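Local coordinates for E2A dna-binding protein (Human adenovirus 5, PDB 2WB0) that binds single-stranded DNA and, by forming multimers, unwinds the template without ATP during the elongation phase of viral strand-displacement replication, at residues 234-247 against 270-282. Residues are numbered along the deposited sequence; the frame is centred on the assembly and turned at random.
Sequences FLGRQLPKLTPFAL and PALIVFQCCNPVY. With ZN (zinc ion), chain C.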
# COMPACT_ATOMS: atom_id res chain seq x y z
N PHE A 234 -13.11 -6.45 -11.74
CA PHE A 234 -12.01 -6.79 -12.63
C PHE A 234 -11.35 -8.07 -12.14
O PHE A 234 -11.51 -8.50 -10.99
CB PHE A 234 -10.98 -5.65 -12.74
CG PHE A 234 -10.48 -5.12 -11.40
CD1 PHE A 234 -9.43 -5.77 -10.73
CD2 PHE A 234 -11.00 -3.95 -10.85
CE1 PHE A 234 -8.93 -5.31 -9.47
CE2 PHE A 234 -10.52 -3.46 -9.57
CZ PHE A 234 -9.43 -4.13 -8.91
N LEU A 235 -10.61 -8.71 -13.03
CA LEU A 235 -10.09 -10.03 -12.70
C LEU A 235 -8.69 -9.88 -12.11
O LEU A 235 -8.13 -8.78 -12.09
CB LEU A 235 -10.02 -10.85 -13.98
CG LEU A 235 -11.18 -11.77 -14.43
CD1 LEU A 235 -12.38 -11.84 -13.50
CD2 LEU A 235 -11.54 -11.41 -15.79
N GLY A 236 -8.10 -10.97 -11.63
CA GLY A 236 -6.72 -10.91 -11.08
C GLY A 236 -6.71 -10.48 -9.62
O GLY A 236 -7.67 -10.73 -8.85
N ARG A 237 -5.64 -9.80 -9.24
CA ARG A 237 -5.43 -9.53 -7.80
C ARG A 237 -6.39 -8.40 -7.39
O ARG A 237 -6.66 -7.57 -8.22
CB ARG A 237 -3.97 -9.11 -7.63
CG ARG A 237 -3.58 -8.76 -6.15
CD ARG A 237 -2.08 -8.34 -6.09
NE ARG A 237 -1.18 -9.40 -6.54
CZ ARG A 237 -0.62 -9.58 -7.76
NH1 ARG A 237 -0.84 -8.75 -8.80
NH2 ARG A 237 0.18 -10.64 -7.95
N GLN A 238 -6.88 -8.41 -6.15
CA GLN A 238 -7.94 -7.50 -5.67
C GLN A 238 -7.45 -6.49 -4.64
O GLN A 238 -8.24 -5.76 -4.01
CB GLN A 238 -9.06 -8.34 -5.07
CG GLN A 238 -9.67 -9.31 -6.15
CD GLN A 238 -10.27 -8.58 -7.28
OE1 GLN A 238 -11.19 -7.79 -7.08
NE2 GLN A 238 -9.78 -8.80 -8.49
N LEU A 239 -6.14 -6.40 -4.46
CA LEU A 239 -5.55 -5.35 -3.66
C LEU A 239 -4.22 -5.01 -4.26
O LEU A 239 -3.63 -5.79 -4.99
CB LEU A 239 -5.27 -5.79 -2.17
CG LEU A 239 -6.41 -6.54 -1.46
CD1 LEU A 239 -5.93 -7.65 -0.49
CD2 LEU A 239 -7.22 -5.42 -0.73
N PRO A 240 -3.69 -3.83 -3.94
CA PRO A 240 -2.39 -3.42 -4.50
C PRO A 240 -1.28 -4.47 -4.37
O PRO A 240 -1.09 -5.07 -3.25
CB PRO A 240 -2.07 -2.15 -3.66
CG PRO A 240 -3.47 -1.48 -3.62
CD PRO A 240 -4.39 -2.71 -3.30
N LYS A 241 -0.54 -4.72 -5.47
CA LYS A 241 0.52 -5.71 -5.40
C LYS A 241 1.61 -5.26 -4.38
O LYS A 241 1.89 -4.05 -4.25
CB LYS A 241 1.21 -5.86 -6.77
CG LYS A 241 2.07 -7.10 -6.83
CD LYS A 241 2.73 -7.15 -8.26
CE LYS A 241 3.49 -8.49 -8.63
NZ LYS A 241 4.70 -8.62 -7.72
N LEU A 242 2.22 -6.24 -3.73
CA LEU A 242 3.31 -5.99 -2.77
C LEU A 242 4.55 -6.62 -3.32
O LEU A 242 4.59 -7.82 -3.53
CB LEU A 242 2.97 -6.66 -1.39
CG LEU A 242 3.75 -6.19 -0.18
CD1 LEU A 242 2.96 -6.63 1.09
CD2 LEU A 242 5.16 -6.80 -0.18
N THR A 243 5.59 -5.80 -3.59
CA THR A 243 6.79 -6.32 -4.23
C THR A 243 8.01 -5.75 -3.49
O THR A 243 8.09 -4.53 -3.27
CB THR A 243 6.86 -5.86 -5.74
OG1 THR A 243 5.65 -6.27 -6.37
CG2 THR A 243 8.11 -6.55 -6.53
N PRO A 244 8.97 -6.60 -3.10
CA PRO A 244 10.18 -6.02 -2.50
C PRO A 244 11.15 -5.46 -3.59
O PRO A 244 11.37 -6.16 -4.61
CB PRO A 244 10.81 -7.19 -1.76
CG PRO A 244 10.23 -8.48 -2.45
CD PRO A 244 8.89 -8.09 -3.01
N PHE A 245 11.68 -4.24 -3.40
CA PHE A 245 12.69 -3.66 -4.32
C PHE A 245 14.01 -3.48 -3.56
O PHE A 245 14.01 -2.91 -2.47
CB PHE A 245 12.28 -2.27 -4.79
CG PHE A 245 11.19 -2.23 -5.85
CD1 PHE A 245 10.12 -3.10 -5.85
CD2 PHE A 245 11.21 -1.18 -6.82
CE1 PHE A 245 9.15 -3.09 -6.88
CE2 PHE A 245 10.22 -1.09 -7.82
CZ PHE A 245 9.16 -2.05 -7.83
N ALA A 246 15.13 -3.94 -4.12
CA ALA A 246 16.42 -3.75 -3.47
C ALA A 246 16.80 -2.28 -3.44
O ALA A 246 16.48 -1.54 -4.40
CB ALA A 246 17.54 -4.55 -4.27
N LEU A 247 17.44 -1.84 -2.36
CA LEU A 247 18.06 -0.52 -2.33
C LEU A 247 19.51 -0.82 -2.72
O LEU A 247 20.35 -1.11 -1.86
CB LEU A 247 18.03 0.17 -0.96
CG LEU A 247 16.59 0.48 -0.43
CD1 LEU A 247 16.65 0.79 1.03
CD2 LEU A 247 16.06 1.65 -1.17
N PRO A 270 18.51 -3.57 3.40
CA PRO A 270 18.46 -2.72 2.19
C PRO A 270 17.48 -3.22 1.15
O PRO A 270 17.87 -3.47 0.02
CB PRO A 270 19.89 -2.80 1.67
CG PRO A 270 20.32 -4.21 2.06
CD PRO A 270 19.73 -4.40 3.43
N ALA A 271 16.18 -3.27 1.49
CA ALA A 271 15.12 -3.56 0.49
C ALA A 271 13.84 -2.94 1.05
O ALA A 271 13.66 -2.91 2.28
CB ALA A 271 14.89 -5.10 0.26
N LEU A 272 13.03 -2.36 0.17
CA LEU A 272 11.76 -1.77 0.57
C LEU A 272 10.58 -2.59 0.03
O LEU A 272 10.63 -3.09 -1.08
CB LEU A 272 11.63 -0.37 -0.05
CG LEU A 272 12.17 0.81 0.77
CD1 LEU A 272 13.08 0.55 1.99
CD2 LEU A 272 12.20 2.17 0.15
N ILE A 273 9.51 -2.65 0.82
CA ILE A 273 8.23 -3.17 0.31
C ILE A 273 7.68 -2.01 -0.55
O ILE A 273 7.60 -0.86 -0.10
CB ILE A 273 7.23 -3.39 1.50
CG1 ILE A 273 7.71 -4.56 2.36
CG2 ILE A 273 5.72 -3.47 0.95
CD1 ILE A 273 6.88 -4.82 3.67
N VAL A 274 7.24 -2.33 -1.76
CA VAL A 274 6.66 -1.33 -2.59
C VAL A 274 5.26 -1.78 -3.06
O VAL A 274 5.12 -2.90 -3.57
CB VAL A 274 7.54 -1.10 -3.85
CG1 VAL A 274 6.88 -0.11 -4.77
CG2 VAL A 274 8.97 -0.63 -3.47
N PHE A 275 4.25 -0.91 -2.92
CA PHE A 275 2.90 -1.17 -3.28
C PHE A 275 2.63 -0.54 -4.66
O PHE A 275 2.93 0.64 -4.84
CB PHE A 275 1.92 -0.53 -2.25
CG PHE A 275 2.11 -1.05 -0.84
CD1 PHE A 275 1.84 -2.40 -0.51
CD2 PHE A 275 2.58 -0.19 0.14
CE1 PHE A 275 2.04 -2.87 0.79
CE2 PHE A 275 2.80 -0.65 1.46
CZ PHE A 275 2.50 -1.99 1.77
N GLN A 276 2.02 -1.32 -5.57
CA GLN A 276 1.67 -0.82 -6.90
C GLN A 276 0.23 -1.13 -7.15
O GLN A 276 -0.49 -1.57 -6.22
CB GLN A 276 2.59 -1.44 -8.02
CG GLN A 276 4.01 -0.91 -7.87
CD GLN A 276 5.06 -1.68 -8.63
OE1 GLN A 276 5.46 -1.27 -9.75
NE2 GLN A 276 5.50 -2.78 -8.08
N CYS A 277 -0.16 -0.96 -8.41
CA CYS A 277 -1.56 -1.28 -8.85
C CYS A 277 -1.95 -2.71 -8.41
O CYS A 277 -1.07 -3.55 -8.27
CB CYS A 277 -1.62 -1.27 -10.38
SG CYS A 277 -3.27 -1.58 -11.03
N CYS A 278 -3.24 -2.98 -8.19
CA CYS A 278 -3.68 -4.40 -8.03
C CYS A 278 -3.06 -5.30 -9.12
O CYS A 278 -2.60 -6.42 -8.82
CB CYS A 278 -5.19 -4.55 -8.14
SG CYS A 278 -6.07 -3.78 -6.76
N ASN A 279 -3.05 -4.81 -10.36
CA ASN A 279 -2.55 -5.62 -11.49
C ASN A 279 -1.68 -4.77 -12.38
O ASN A 279 -2.09 -4.33 -13.46
CB ASN A 279 -3.71 -6.18 -12.27
CG ASN A 279 -4.63 -6.98 -11.41
OD1 ASN A 279 -5.68 -6.48 -10.93
ND2 ASN A 279 -4.26 -8.22 -11.17
N PRO A 280 -0.45 -4.57 -11.96
CA PRO A 280 0.40 -3.69 -12.76
C PRO A 280 0.76 -4.36 -14.09
O PRO A 280 0.83 -5.57 -14.17
CB PRO A 280 1.65 -3.48 -11.90
CG PRO A 280 1.37 -4.15 -10.53
CD PRO A 280 0.18 -5.10 -10.73
N VAL A 281 0.97 -3.54 -15.10
CA VAL A 281 1.36 -3.99 -16.45
C VAL A 281 2.90 -4.06 -16.58
O VAL A 281 3.63 -3.10 -16.27
CB VAL A 281 0.74 -3.03 -17.48
CG1 VAL A 281 1.45 -3.08 -18.85
CG2 VAL A 281 -0.76 -3.33 -17.63
N TYR A 282 3.40 -5.22 -17.02
CA TYR A 282 4.85 -5.36 -17.31
C TYR A 282 5.14 -5.49 -18.82
O TYR A 282 6.15 -4.97 -19.32
CB TYR A 282 5.48 -6.52 -16.51
CG TYR A 282 5.24 -6.43 -15.00
CD1 TYR A 282 4.26 -7.23 -14.39
CD2 TYR A 282 6.00 -5.56 -14.20
CE1 TYR A 282 4.01 -7.15 -12.98
CE2 TYR A 282 5.76 -5.47 -12.81
CZ TYR A 282 4.77 -6.28 -12.21
OH TYR A 282 4.53 -6.20 -10.85
ZN ZN C . -4.66 0.03 -10.21
O HOH W 1 4.26 -4.08 -6.24
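Arg237 lies along the backbone oxygen of Cys278 from CB to NH1. CB is 3.2 Å from Cys278 O, and CG and CD skirt the same oxygen. A bend at chi3 (-61°) then turns the guanidinium back toward it. NH1 donates to Cys278 O at 2.9 Å, nearly straight (170°), with the oxygen in the guanidinium plane. NE is hydrogen-bonded elsewhere in the structure and NH2 to Gly183 O, so three nitrogens fix the group's orientation, while Lys241 CG packs over one face. Strands 242-246 and 271-276 pair antiparallel through paired bonds at Thr243/Val274 and Phe245/Leu272. On one side of this sheet Val274 CG2 sits over the face of the Phe245 ring, 3.9 Å from its centroid, while Gln276 NE2 approaches CZ of the same ring at 3.7 Å. A water accepts from that NE2, donates to Val274 O and hydrogen-bonds Thr243 OG1, linking the two strands. On the other side Leu242 CG packs against Ile273 CG2 at 3.5 Å and flanks Phe275. Next to Gln276 in the chain, Cys277 SG binds zinc at 2.3 Å with Cys223, Cys225 and Cys294, placing these neighbouring antiparallel strands, connected through helix 261-268, beside a four-cysteine zinc site.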